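Local coordinates for protein MgGH51 (PDB 6ZPZ) that probably hydrolyses terminal alpha-L-arabinofuranosyl residues from arabinose-containing polysaccharides, as a retaining family GH51 arabinofuranosidase, at residues D24-G29 / N487-T492; H400-P405 / E429-S434; A477-L482 / W491-V496. All blocks are in the same frame, centred on the assembly; numbering follows the deposited sequence.

How the contacts relate
The three contacts gather round one bound LX5, a cyclopentitol sulfate joined covalently to Glu-429 of contact 2. Contacts 2 and 3 lie closest, their centres about 9 Å apart, and are stitched together because strands 424-432 and 474-479 are neighbours in the parallel sheet: Tyr-430 O and Ala-480 N stand 3.0 Å apart in a probable hydrogen bond. Contact 1 has its centre about 10 Å from that of contact 3 and about 17 Å from that of contact 2. It shares Trp-491 and Thr-492 with contact 3, and Trp-491 CZ2 reaches Tyr-402 CE2 of contact 2 at 3.3 Å, so this indole ties all three to the pocket.

Contact 1. Residues D24-G29 / N487-T492; sequences DINHSG and NSTQWT. With NAG (2-acetamido-2-deoxy-beta-D-glucopyranose), chain C; LX5 ([(1~{S},2~{S},3~{S},4~{S})-2-(hydroxymethyl)-3,4-bis(oxidanyl)cyclopentyl] hydrogen sulfate), chain G.
Asn-26 and Gln-490 grip each other through two amide-to-backbone hydrogen bonds. Asn-26 N donates a hydrogen bond to Gln-490 OE1 at 2.7 Å, the donor tilted 22° from the carbonyl plane; in return Gln-490 N donates to Asn-26 OD1, also at 2.7 Å, this time in the carbonyl plane. Trp-491 N adds a weak bond to the same OD1 at 3.0 Å, which makes this oxygen a shared acceptor for two successive backbone N-H groups. A short amide suits the place, since the other end, ND2, donates to Leu-483 O. With an alanine here, the N-H groups of Gln-490 and Trp-491 would probably lose their shared acceptor, and Leu-483 O its ND2 donor. Gln-490 reaches across by bending at its second torsion (chi2 81°), which turns OE1 back to the Asn-26 backbone.

Further out, Asn-26 CA meets Ser-488 O at 3.0 Å in a CA-H...O contact, and Ser-488 OG lies at the edge of the His-27 ring, 3.2 Å from CD2. The far side of that ring is fixed by ND1 bonding to Asp-30 O. Ile-25 CD1 packs on Trp-491 CB at 3.9 Å and also approaches LX5 C6. Asn-487 carries an N-linked NAG. The contact thus joins the loop between strand 20-21 and helix 29-33 to the loop between strands 483-485 and 496-498.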
loop_
_atom_site.group_PDB
_atom_site.type_symbol
_atom_site.label_atom_id
_atom_site.label_comp_id
_atom_site.label_asym_id
_atom_site.label_seq_id
_atom_site.Cartn_x
_atom_site.Cartn_y
_atom_site.Cartn_z
ATOM N N ASP A 24 -4.117 -4.464 -0.435
ATOM C CA ASP A 24 -3.906 -5.273 0.793
ATOM C C ASP A 24 -3.308 -6.617 0.388
ATOM O O ASP A 24 -4.057 -7.495 -0.043
ATOM C CB ASP A 24 -5.187 -5.446 1.609
ATOM C CG ASP A 24 -4.853 -5.552 3.090
ATOM O OD1 ASP A 24 -3.745 -6.022 3.384
ATOM O OD2 ASP A 24 -5.667 -5.073 3.910
ATOM N N ILE A 25 -1.983 -6.722 0.476
ATOM C CA ILE A 25 -1.174 -7.927 0.153
ATOM C C ILE A 25 -0.070 -7.969 1.197
ATOM O O ILE A 25 0.340 -6.896 1.637
ATOM C CB ILE A 25 -0.595 -7.901 -1.273
ATOM C CG1 ILE A 25 0.118 -9.208 -1.613
ATOM C CG2 ILE A 25 0.336 -6.708 -1.489
ATOM C CD1 ILE A 25 0.660 -9.245 -3.023
ATOM N N ASN A 26 0.331 -9.153 1.652
ATOM C CA ASN A 26 1.358 -9.248 2.722
ATOM C C ASN A 26 0.918 -8.425 3.942
ATOM O O ASN A 26 1.791 -7.812 4.553
ATOM C CB ASN A 26 2.707 -8.684 2.256
ATOM C CG ASN A 26 3.169 -9.208 0.920
ATOM O OD1 ASN A 26 3.066 -10.408 0.645
ATOM N ND2 ASN A 26 3.765 -8.341 0.127
ATOM N N HIS A 27 -0.379 -8.339 4.265
ATOM C CA HIS A 27 -0.901 -7.475 5.366
ATOM C C HIS A 27 -0.324 -6.050 5.213
ATOM O O HIS A 27 0.222 -5.443 6.164
ATOM C CB HIS A 27 -0.637 -8.145 6.710
ATOM C CG HIS A 27 -1.639 -9.215 6.979
ATOM N ND1 HIS A 27 -2.893 -8.962 7.499
ATOM C CD2 HIS A 27 -1.616 -10.528 6.693
ATOM C CE1 HIS A 27 -3.555 -10.105 7.604
ATOM N NE2 HIS A 27 -2.791 -11.065 7.100
ATOM N N SER A 28 -0.416 -5.517 4.015
ATOM C CA SER A 28 -0.045 -4.120 3.732
ATOM C C SER A 28 -1.115 -3.165 4.290
ATOM O O SER A 28 -0.808 -1.974 4.491
ATOM C CB SER A 28 0.145 -3.947 2.274
ATOM O OG SER A 28 -1.071 -4.189 1.621
ATOM N N GLY A 29 -2.381 -3.602 4.294
ATOM C CA GLY A 29 -3.531 -2.826 4.795
ATOM C C GLY A 29 -3.758 -3.165 6.251
ATOM O O GLY A 29 -3.153 -2.569 7.173
ATOM N N ASN A 487 5.975 -11.122 8.763
ATOM C CA ASN A 487 5.372 -12.293 9.439
ATOM C C ASN A 487 4.203 -12.826 8.616
ATOM O O ASN A 487 3.636 -13.850 9.015
ATOM C CB ASN A 487 4.964 -11.949 10.874
ATOM C CG ASN A 487 6.198 -11.530 11.664
ATOM O OD1 ASN A 487 6.285 -10.412 12.166
ATOM N ND2 ASN A 487 7.190 -12.413 11.731
ATOM N N SER A 488 3.847 -12.160 7.518
ATOM C CA SER A 488 2.752 -12.670 6.657
ATOM C C SER A 488 2.956 -12.192 5.233
ATOM O O SER A 488 2.327 -11.219 4.829
ATOM C CB SER A 488 1.429 -12.290 7.200
ATOM O OG SER A 488 0.379 -12.989 6.544
ATOM N N THR A 489 3.795 -12.928 4.523
ATOM C CA THR A 489 4.283 -12.603 3.169
ATOM C C THR A 489 3.651 -13.569 2.181
ATOM O O THR A 489 3.818 -14.764 2.380
ATOM C CB THR A 489 5.806 -12.669 3.171
ATOM O OG1 THR A 489 6.253 -11.651 4.075
ATOM C CG2 THR A 489 6.353 -12.473 1.792
ATOM N N GLN A 490 2.927 -13.053 1.189
ATOM C CA GLN A 490 2.438 -13.883 0.063
ATOM C C GLN A 490 3.309 -13.623 -1.163
ATOM O O GLN A 490 3.148 -14.325 -2.114
ATOM C CB GLN A 490 0.973 -13.609 -0.217
ATOM C CG GLN A 490 0.048 -13.977 0.917
ATOM C CD GLN A 490 0.000 -12.917 2.005
ATOM O OE1 GLN A 490 -0.225 -11.755 1.730
ATOM N NE2 GLN A 490 0.246 -13.308 3.254
ATOM N N TRP A 491 4.138 -12.579 -1.146
ATOM C CA TRP A 491 4.873 -12.120 -2.335
ATOM C C TRP A 491 6.130 -11.405 -1.877
ATOM O O TRP A 491 6.027 -10.606 -0.936
ATOM C CB TRP A 491 4.021 -11.203 -3.214
ATOM C CG TRP A 491 4.748 -10.841 -4.460
ATOM C CD1 TRP A 491 5.735 -9.912 -4.614
ATOM C CD2 TRP A 491 4.585 -11.470 -5.742
ATOM N NE1 TRP A 491 6.153 -9.882 -5.913
ATOM C CE2 TRP A 491 5.457 -10.811 -6.630
ATOM C CE3 TRP A 491 3.761 -12.484 -6.228
ATOM C CZ2 TRP A 491 5.574 -11.185 -7.963
ATOM C CZ3 TRP A 491 3.880 -12.860 -7.549
ATOM C CH2 TRP A 491 4.783 -12.221 -8.400
ATOM N N THR A 492 7.263 -11.775 -2.479
ATOM C CA THR A 492 8.544 -11.038 -2.392
ATOM C C THR A 492 9.078 -10.868 -3.808
ATOM O O THR A 492 8.713 -11.603 -4.724
ATOM C CB THR A 492 9.552 -11.784 -1.513
ATOM O OG1 THR A 492 9.976 -12.971 -2.177
ATOM C CG2 THR A 492 8.999 -12.196 -0.169
HETATM C C1 NAG C . 8.405 -12.154 12.457
HETATM C C2 NAG C . 8.624 -13.214 13.510
HETATM C C3 NAG C . 9.876 -12.924 14.315
HETATM C C4 NAG C . 11.030 -12.624 13.376
HETATM C C5 NAG C . 10.653 -11.546 12.353
HETATM C C6 NAG C . 11.740 -11.203 11.328
HETATM C C7 NAG C . 6.678 -14.312 14.480
HETATM C C8 NAG C . 5.603 -14.273 15.502
HETATM N N2 NAG C . 7.481 -13.243 14.407
HETATM O O3 NAG C . 10.156 -14.102 15.109
HETATM O O4 NAG C . 12.193 -12.240 14.176
HETATM O O5 NAG C . 9.540 -11.999 11.606
HETATM O O6 NAG C . 11.998 -12.307 10.424
HETATM O O7 NAG C . 6.838 -15.293 13.779
HETATM C C1 LX5 G . 0.600 -8.927 -9.349
HETATM C C2 LX5 G . -0.103 -8.008 -10.320
HETATM C C6 LX5 G . 1.124 -8.311 -6.864
HETATM C C5 LX5 G . 0.075 -8.599 -7.946
HETATM C C3 LX5 G . -1.365 -7.520 -9.674
HETATM C C4 LX5 G . -0.962 -7.520 -8.201
HETATM O O7 LX5 G . 1.858 -7.109 -7.126
HETATM O O8 LX5 G . -2.034 -7.942 -7.354
HETATM O O9 LX5 G . -1.820 -6.272 -10.220
HETATM O O10 LX5 G . 0.041 -10.139 -9.845
HETATM S S11 LX5 G . 0.858 -11.384 -9.912
HETATM O O12 LX5 G . 1.050 -11.444 -8.465
HETATM O O13 LX5 G . 0.146 -12.526 -10.481
HETATM O O14 LX5 G . 2.012 -11.024 -10.788
#

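Contact 2. Residues H400-P405 / E429-S434; sequences HVYQTP and EYAAIS. With LX5 ([(1~{S},2~{S},3~{S},4~{S})-2-(hydroxymethyl)-3,4-bis(oxidanyl)cyclopentyl] hydrogen sulfate), chain G.
Glu-429 and His-400 meet where two adjacent parallel strands, 396-403 and 424-432, run side by side as the two strands of a beta-alpha-beta unit, with helix 405-410 between them in sequence, in the (beta/alpha)8 barrel expected of this clan. Val-401 N to Glu-429 O (2.9 Å), Gln-403 N to Ala-431 O and Ile-433 N to Gln-403 O hold the register, with a weaker bond from Ala-431 N to Val-401 O.

Glu-429 can be followed outward. CB sits over the centre of the His-400 ring in a CH-pi contact, 3.4 Å from its centroid. CG, anti to the backbone N (chi1 -173°), comes to 3.3 Å from Tyr-402 OH, and the chain stays extended so that the carboxylate enters the pocket. OE2 lies near His-400 ND1, but that nitrogen bonds to Glu-351 instead. A carboxylate suits this place as the family's probable nucleophile, consistent with its capture here. The phenol of Tyr-402 crosses Glu-429 at about a right angle, yet ring and carboxylate planes are only 19° apart. Ile-433 CG2 packs 3.5 Å from Tyr-402 CD1. Tyr-402 OH hydrogen-bonds to LX5 O7 at 2.7 Å. LX5 O7 in turn donates to Glu-429 OE1 at 3.2 Å. That same OE1 is covalently bonded to LX5 C2 at 1.7 Å.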
loop_
_atom_site.group_PDB
_atom_site.type_symbol
_atom_site.label_atom_id
_atom_site.label_comp_id
_atom_site.label_asym_id
_atom_site.label_seq_id
_atom_site.Cartn_x
_atom_site.Cartn_y
_atom_site.Cartn_z
ATOM N N HIS A 400 2.578 -4.113 -17.004
ATOM C CA HIS A 400 3.143 -4.902 -15.890
ATOM C C HIS A 400 4.358 -5.703 -16.355
ATOM O O HIS A 400 4.288 -6.329 -17.431
ATOM C CB HIS A 400 2.063 -5.825 -15.326
ATOM C CG HIS A 400 0.946 -5.084 -14.676
ATOM N ND1 HIS A 400 -0.041 -5.732 -13.957
ATOM C CD2 HIS A 400 0.677 -3.762 -14.581
ATOM C CE1 HIS A 400 -0.878 -4.855 -13.470
ATOM N NE2 HIS A 400 -0.475 -3.627 -13.850
ATOM N N VAL A 401 5.398 -5.752 -15.524
ATOM C CA VAL A 401 6.512 -6.680 -15.782
ATOM C C VAL A 401 7.203 -7.008 -14.472
ATOM O O VAL A 401 7.636 -6.097 -13.746
ATOM C CB VAL A 401 7.480 -6.164 -16.861
ATOM C CG1 VAL A 401 8.160 -4.856 -16.514
ATOM C CG2 VAL A 401 8.516 -7.227 -17.197
ATOM N N TYR A 402 7.242 -8.294 -14.208
ATOM C CA TYR A 402 8.130 -8.938 -13.218
ATOM C C TYR A 402 9.229 -9.658 -13.994
ATOM O O TYR A 402 8.913 -10.425 -14.929
ATOM C CB TYR A 402 7.303 -9.847 -12.323
ATOM C CG TYR A 402 6.459 -9.106 -11.319
ATOM C CD1 TYR A 402 6.941 -7.986 -10.663
ATOM C CD2 TYR A 402 5.186 -9.544 -11.006
ATOM C CE1 TYR A 402 6.178 -7.340 -9.722
ATOM C CE2 TYR A 402 4.407 -8.902 -10.061
ATOM C CZ TYR A 402 4.903 -7.775 -9.435
ATOM O OH TYR A 402 4.191 -7.150 -8.462
ATOM N N GLN A 403 10.485 -9.377 -13.658
ATOM C CA GLN A 403 11.604 -9.933 -14.466
ATOM C C GLN A 403 12.872 -9.947 -13.608
ATOM O O GLN A 403 12.795 -9.650 -12.374
ATOM C CB GLN A 403 11.725 -9.147 -15.793
ATOM C CG GLN A 403 11.264 -9.899 -17.048
ATOM C CD GLN A 403 12.067 -11.157 -17.335
ATOM O OE1 GLN A 403 13.149 -11.357 -16.805
ATOM N NE2 GLN A 403 11.523 -12.038 -18.158
ATOM N N THR A 404 13.987 -10.335 -14.221
ATOM C CA THR A 404 15.298 -10.412 -13.557
ATOM C C THR A 404 15.867 -9.007 -13.542
ATOM O O THR A 404 15.523 -8.212 -14.408
ATOM C CB THR A 404 16.263 -11.354 -14.301
ATOM O OG1 THR A 404 16.488 -10.726 -15.562
ATOM C CG2 THR A 404 15.764 -12.769 -14.479
ATOM N N PRO A 405 16.795 -8.677 -12.608
ATOM C CA PRO A 405 17.490 -7.390 -12.627
ATOM C C PRO A 405 18.128 -7.055 -13.971
ATOM O O PRO A 405 18.079 -5.894 -14.393
ATOM C CB PRO A 405 18.599 -7.559 -11.585
ATOM C CG PRO A 405 17.998 -8.552 -10.618
ATOM C CD PRO A 405 17.187 -9.505 -11.472
ATOM N N GLU A 429 2.898 -1.929 -12.364
ATOM C CA GLU A 429 3.372 -3.054 -11.539
ATOM C C GLU A 429 4.680 -3.553 -12.123
ATOM O O GLU A 429 4.665 -4.160 -13.235
ATOM C CB GLU A 429 2.311 -4.143 -11.564
ATOM C CG GLU A 429 2.620 -5.243 -10.628
ATOM C CD GLU A 429 1.752 -6.426 -10.916
ATOM O OE1 GLU A 429 0.857 -6.685 -10.089
ATOM O OE2 GLU A 429 1.989 -7.102 -11.958
ATOM N N TYR A 430 5.792 -3.257 -11.461
ATOM C CA TYR A 430 7.103 -3.742 -11.938
ATOM C C TYR A 430 8.000 -3.982 -10.742
ATOM O O TYR A 430 7.820 -3.350 -9.698
ATOM C CB TYR A 430 7.686 -2.794 -12.991
ATOM C CG TYR A 430 8.254 -1.499 -12.490
ATOM C CD1 TYR A 430 7.437 -0.410 -12.256
ATOM C CD2 TYR A 430 9.603 -1.343 -12.230
ATOM C CE1 TYR A 430 7.943 0.808 -11.851
ATOM C CE2 TYR A 430 10.132 -0.144 -11.793
ATOM C CZ TYR A 430 9.301 0.947 -11.598
ATOM O OH TYR A 430 9.805 2.136 -11.168
ATOM N N ALA A 431 8.916 -4.917 -10.917
ATOM C CA ALA A 431 10.007 -5.198 -9.981
ATOM C C ALA A 431 10.913 -6.254 -10.608
ATOM O O ALA A 431 10.418 -7.111 -11.279
ATOM C CB ALA A 431 9.495 -5.682 -8.646
ATOM N N ALA A 432 12.204 -6.132 -10.388
ATOM C CA ALA A 432 13.150 -7.257 -10.492
ATOM C C ALA A 432 12.938 -8.184 -9.283
ATOM O O ALA A 432 13.332 -7.831 -8.163
ATOM C CB ALA A 432 14.553 -6.735 -10.620
ATOM N N ILE A 433 12.370 -9.355 -9.520
ATOM C CA ILE A 433 11.876 -10.255 -8.433
ATOM C C ILE A 433 12.735 -11.508 -8.292
ATOM O O ILE A 433 12.568 -12.169 -7.256
ATOM C CB ILE A 433 10.406 -10.634 -8.642
ATOM C CG1 ILE A 433 10.208 -11.556 -9.843
ATOM C CG2 ILE A 433 9.558 -9.374 -8.743
ATOM C CD1 ILE A 433 8.861 -12.248 -9.853
ATOM N N SER A 434 13.535 -11.862 -9.305
ATOM C CA SER A 434 14.322 -13.131 -9.339
ATOM C C SER A 434 15.615 -12.963 -10.153
ATOM O O SER A 434 15.610 -12.194 -11.114
ATOM C CB SER A 434 13.495 -14.287 -9.876
ATOM O OG SER A 434 14.291 -15.466 -9.909
HETATM C C1 LX5 G . 0.600 -8.927 -9.349
HETATM C C2 LX5 G . -0.103 -8.008 -10.320
HETATM C C6 LX5 G . 1.124 -8.311 -6.864
HETATM C C5 LX5 G . 0.075 -8.599 -7.946
HETATM C C3 LX5 G . -1.365 -7.520 -9.674
HETATM C C4 LX5 G . -0.962 -7.520 -8.201
HETATM O O7 LX5 G . 1.858 -7.109 -7.126
HETATM O O8 LX5 G . -2.034 -7.942 -7.354
HETATM O O9 LX5 G . -1.820 -6.272 -10.220
HETATM O O10 LX5 G . 0.041 -10.139 -9.845
HETATM S S11 LX5 G . 0.858 -11.384 -9.912
HETATM O O12 LX5 G . 1.050 -11.444 -8.465
HETATM O O13 LX5 G . 0.146 -12.526 -10.481
HETATM O O14 LX5 G . 2.012 -11.024 -10.788
#

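Contact 3. Residues A477-L482 / W491-V496; sequences ASYAPL and WTPDLV. With LX5 ([(1~{S},2~{S},3~{S},4~{S})-2-(hydroxymethyl)-3,4-bis(oxidanyl)cyclopentyl] hydrogen sulfate), chain G.
Leu-495 lies against Tyr-479 with its CD1 methyl over the centre of the phenol ring, 3.7 Å from the centroid and 14° off the ring normal. This is a CH-pi contact that a branched aliphatic side chain can make while the other methyl, CD2, turns to Leu-482 CD1 at 3.7 Å. Tyr-479 CG stands anti to the backbone N (chi1 -170°), which sends the ring across to the 491-496 segment. There the side chain crosses Pro-493 at about a right angle, its OH 3.4 Å from Pro-493 CG. The Tyr-479 ring also has Pro-481 O in its plane, at the edge.

Pro-481 stands at about a right angle to Trp-491, beside the pyrrole part of the indole. Its other neighbour is Asp-494, whose side chain runs obliquely to it and places OD1 3.2 Å from Pro-481 CG; the same oxygen has a weak bond from Asn-26 ND2. Both Pro-481 and Pro-493 follow cis peptide bonds, a bend that proline tolerates well and that sharply redirects each chain.

The backbones are joined by Leu-495 N to Pro-481 O at 3.1 Å, in the carbonyl plane, and by a weak bond from Val-496 N to Leu-482 O. A water bridge completes the join: one water accepts from Trp-491 NE1 at 2.8 Å and donates to Ala-480 O and Pro-493 O, lying in the indole plane at its edge. The water thus holds the indole N-H, while Arg-448 makes a cation-pi contact with the ring. At the opposite end of the ring system, Trp-491 CZ3 comes to 3.3 Å from LX5 O12. The arrangement belongs to the active-site end of a (beta/alpha)8 barrel: beyond the last barrel strand, 474-479, the loop between strands 483-485 and 496-498 places Trp-491 beside the sulfate of the bound LX5.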
loop_
_atom_site.group_PDB
_atom_site.type_symbol
_atom_site.label_atom_id
_atom_site.label_comp_id
_atom_site.label_asym_id
_atom_site.label_seq_id
_atom_site.Cartn_x
_atom_site.Cartn_y
_atom_site.Cartn_z
ATOM N N ALA A 477 4.615 5.427 -13.007
ATOM C CA ALA A 477 5.341 4.165 -12.797
ATOM C C ALA A 477 5.379 3.857 -11.308
ATOM O O ALA A 477 5.722 4.741 -10.504
ATOM C CB ALA A 477 6.708 4.284 -13.385
ATOM N N SER A 478 5.040 2.627 -10.964
ATOM C CA SER A 478 5.033 2.163 -9.564
ATOM C C SER A 478 5.591 0.736 -9.457
ATOM O O SER A 478 5.128 -0.220 -10.160
ATOM C CB SER A 478 3.641 2.258 -8.974
ATOM O OG SER A 478 2.709 1.670 -9.858
ATOM N N TYR A 479 6.551 0.595 -8.543
ATOM C CA TYR A 479 7.037 -0.703 -8.056
ATOM C C TYR A 479 5.876 -1.429 -7.408
ATOM O O TYR A 479 5.032 -0.779 -6.763
ATOM C CB TYR A 479 8.142 -0.506 -7.041
ATOM C CG TYR A 479 8.878 -1.751 -6.650
ATOM C CD1 TYR A 479 8.355 -2.603 -5.686
ATOM C CD2 TYR A 479 10.170 -2.002 -7.116
ATOM C CE1 TYR A 479 9.067 -3.704 -5.254
ATOM C CE2 TYR A 479 10.898 -3.105 -6.679
ATOM C CZ TYR A 479 10.333 -3.977 -5.766
ATOM O OH TYR A 479 11.014 -5.072 -5.326
ATOM N N ALA A 480 5.891 -2.751 -7.464
ATOM C CA ALA A 480 4.874 -3.539 -6.758
ATOM C C ALA A 480 5.445 -4.895 -6.370
ATOM O O ALA A 480 6.213 -5.493 -7.098
ATOM C CB ALA A 480 3.639 -3.670 -7.609
ATOM N N PRO A 481 5.034 -5.471 -5.237
ATOM C CA PRO A 481 4.182 -4.782 -4.283
ATOM C C PRO A 481 4.932 -3.726 -3.454
ATOM O O PRO A 481 6.111 -3.831 -3.307
ATOM C CB PRO A 481 3.698 -5.901 -3.361
ATOM C CG PRO A 481 3.914 -7.163 -4.165
ATOM C CD PRO A 481 5.178 -6.901 -4.952
ATOM N N LEU A 482 4.181 -2.841 -2.824
ATOM C CA LEU A 482 4.731 -1.703 -2.053
ATOM C C LEU A 482 5.164 -2.194 -0.674
ATOM O O LEU A 482 6.223 -1.792 -0.230
ATOM C CB LEU A 482 3.628 -0.660 -1.927
ATOM C CG LEU A 482 3.981 0.615 -1.172
ATOM C CD1 LEU A 482 5.174 1.321 -1.765
ATOM C CD2 LEU A 482 2.776 1.517 -1.167
ATOM N N TRP A 491 4.138 -12.579 -1.146
ATOM C CA TRP A 491 4.873 -12.120 -2.335
ATOM C C TRP A 491 6.130 -11.405 -1.877
ATOM O O TRP A 491 6.027 -10.606 -0.936
ATOM C CB TRP A 491 4.021 -11.203 -3.214
ATOM C CG TRP A 491 4.748 -10.841 -4.460
ATOM C CD1 TRP A 491 5.735 -9.912 -4.614
ATOM C CD2 TRP A 491 4.585 -11.470 -5.742
ATOM N NE1 TRP A 491 6.153 -9.882 -5.913
ATOM C CE2 TRP A 491 5.457 -10.811 -6.630
ATOM C CE3 TRP A 491 3.761 -12.484 -6.228
ATOM C CZ2 TRP A 491 5.574 -11.185 -7.963
ATOM C CZ3 TRP A 491 3.880 -12.860 -7.549
ATOM C CH2 TRP A 491 4.783 -12.221 -8.400
ATOM N N THR A 492 7.263 -11.775 -2.479
ATOM C CA THR A 492 8.544 -11.038 -2.392
ATOM C C THR A 492 9.078 -10.868 -3.808
ATOM O O THR A 492 8.713 -11.603 -4.724
ATOM C CB THR A 492 9.552 -11.784 -1.513
ATOM O OG1 THR A 492 9.976 -12.971 -2.177
ATOM C CG2 THR A 492 8.999 -12.196 -0.169
ATOM N N PRO A 493 9.943 -9.874 -4.056
ATOM C CA PRO A 493 10.301 -8.848 -3.087
ATOM C C PRO A 493 9.283 -7.704 -3.034
ATOM O O PRO A 493 8.486 -7.510 -3.942
ATOM C CB PRO A 493 11.608 -8.295 -3.653
ATOM C CG PRO A 493 11.395 -8.410 -5.117
ATOM C CD PRO A 493 10.600 -9.673 -5.340
ATOM N N ASP A 494 9.392 -6.906 -1.987
ATOM C CA ASP A 494 8.457 -5.807 -1.695
ATOM C C ASP A 494 9.269 -4.555 -1.402
ATOM O O ASP A 494 10.392 -4.669 -0.894
ATOM C CB ASP A 494 7.551 -6.200 -0.543
ATOM C CG ASP A 494 6.869 -7.499 -0.858
ATOM O OD1 ASP A 494 5.994 -7.489 -1.724
ATOM O OD2 ASP A 494 7.234 -8.495 -0.238
ATOM N N LEU A 495 8.697 -3.386 -1.671
ATOM C CA LEU A 495 9.478 -2.113 -1.590
ATOM C C LEU A 495 9.833 -1.777 -0.140
ATOM O O LEU A 495 10.930 -1.253 0.117
ATOM C CB LEU A 495 8.677 -0.966 -2.192
ATOM C CG LEU A 495 9.520 0.208 -2.646
ATOM C CD1 LEU A 495 10.454 -0.247 -3.758
ATOM C CD2 LEU A 495 8.644 1.356 -3.114
ATOM N N VAL A 496 8.908 -2.021 0.762
ATOM C CA VAL A 496 9.023 -1.590 2.170
ATOM C C VAL A 496 8.493 -2.729 3.007
ATOM O O VAL A 496 7.362 -3.193 2.714
ATOM C CB VAL A 496 8.273 -0.284 2.433
ATOM C CG1 VAL A 496 8.260 0.009 3.925
ATOM C CG2 VAL A 496 8.908 0.865 1.682
HETATM C C1 LX5 G . 0.600 -8.927 -9.349
HETATM C C2 LX5 G . -0.103 -8.008 -10.320
HETATM C C6 LX5 G . 1.124 -8.311 -6.864
HETATM C C5 LX5 G . 0.075 -8.599 -7.946
HETATM C C3 LX5 G . -1.365 -7.520 -9.674
HETATM C C4 LX5 G . -0.962 -7.520 -8.201
HETATM O O7 LX5 G . 1.858 -7.109 -7.126
HETATM O O8 LX5 G . -2.034 -7.942 -7.354
HETATM O O9 LX5 G . -1.820 -6.272 -10.220
HETATM O O10 LX5 G . 0.041 -10.139 -9.845
HETATM S S11 LX5 G . 0.858 -11.384 -9.912
HETATM O O12 LX5 G . 1.050 -11.444 -8.465
HETATM O O13 LX5 G . 0.146 -12.526 -10.481
HETATM O O14 LX5 G . 2.012 -11.024 -10.788
HETATM O O HOH W 1 7.968 -7.835 -6.450
#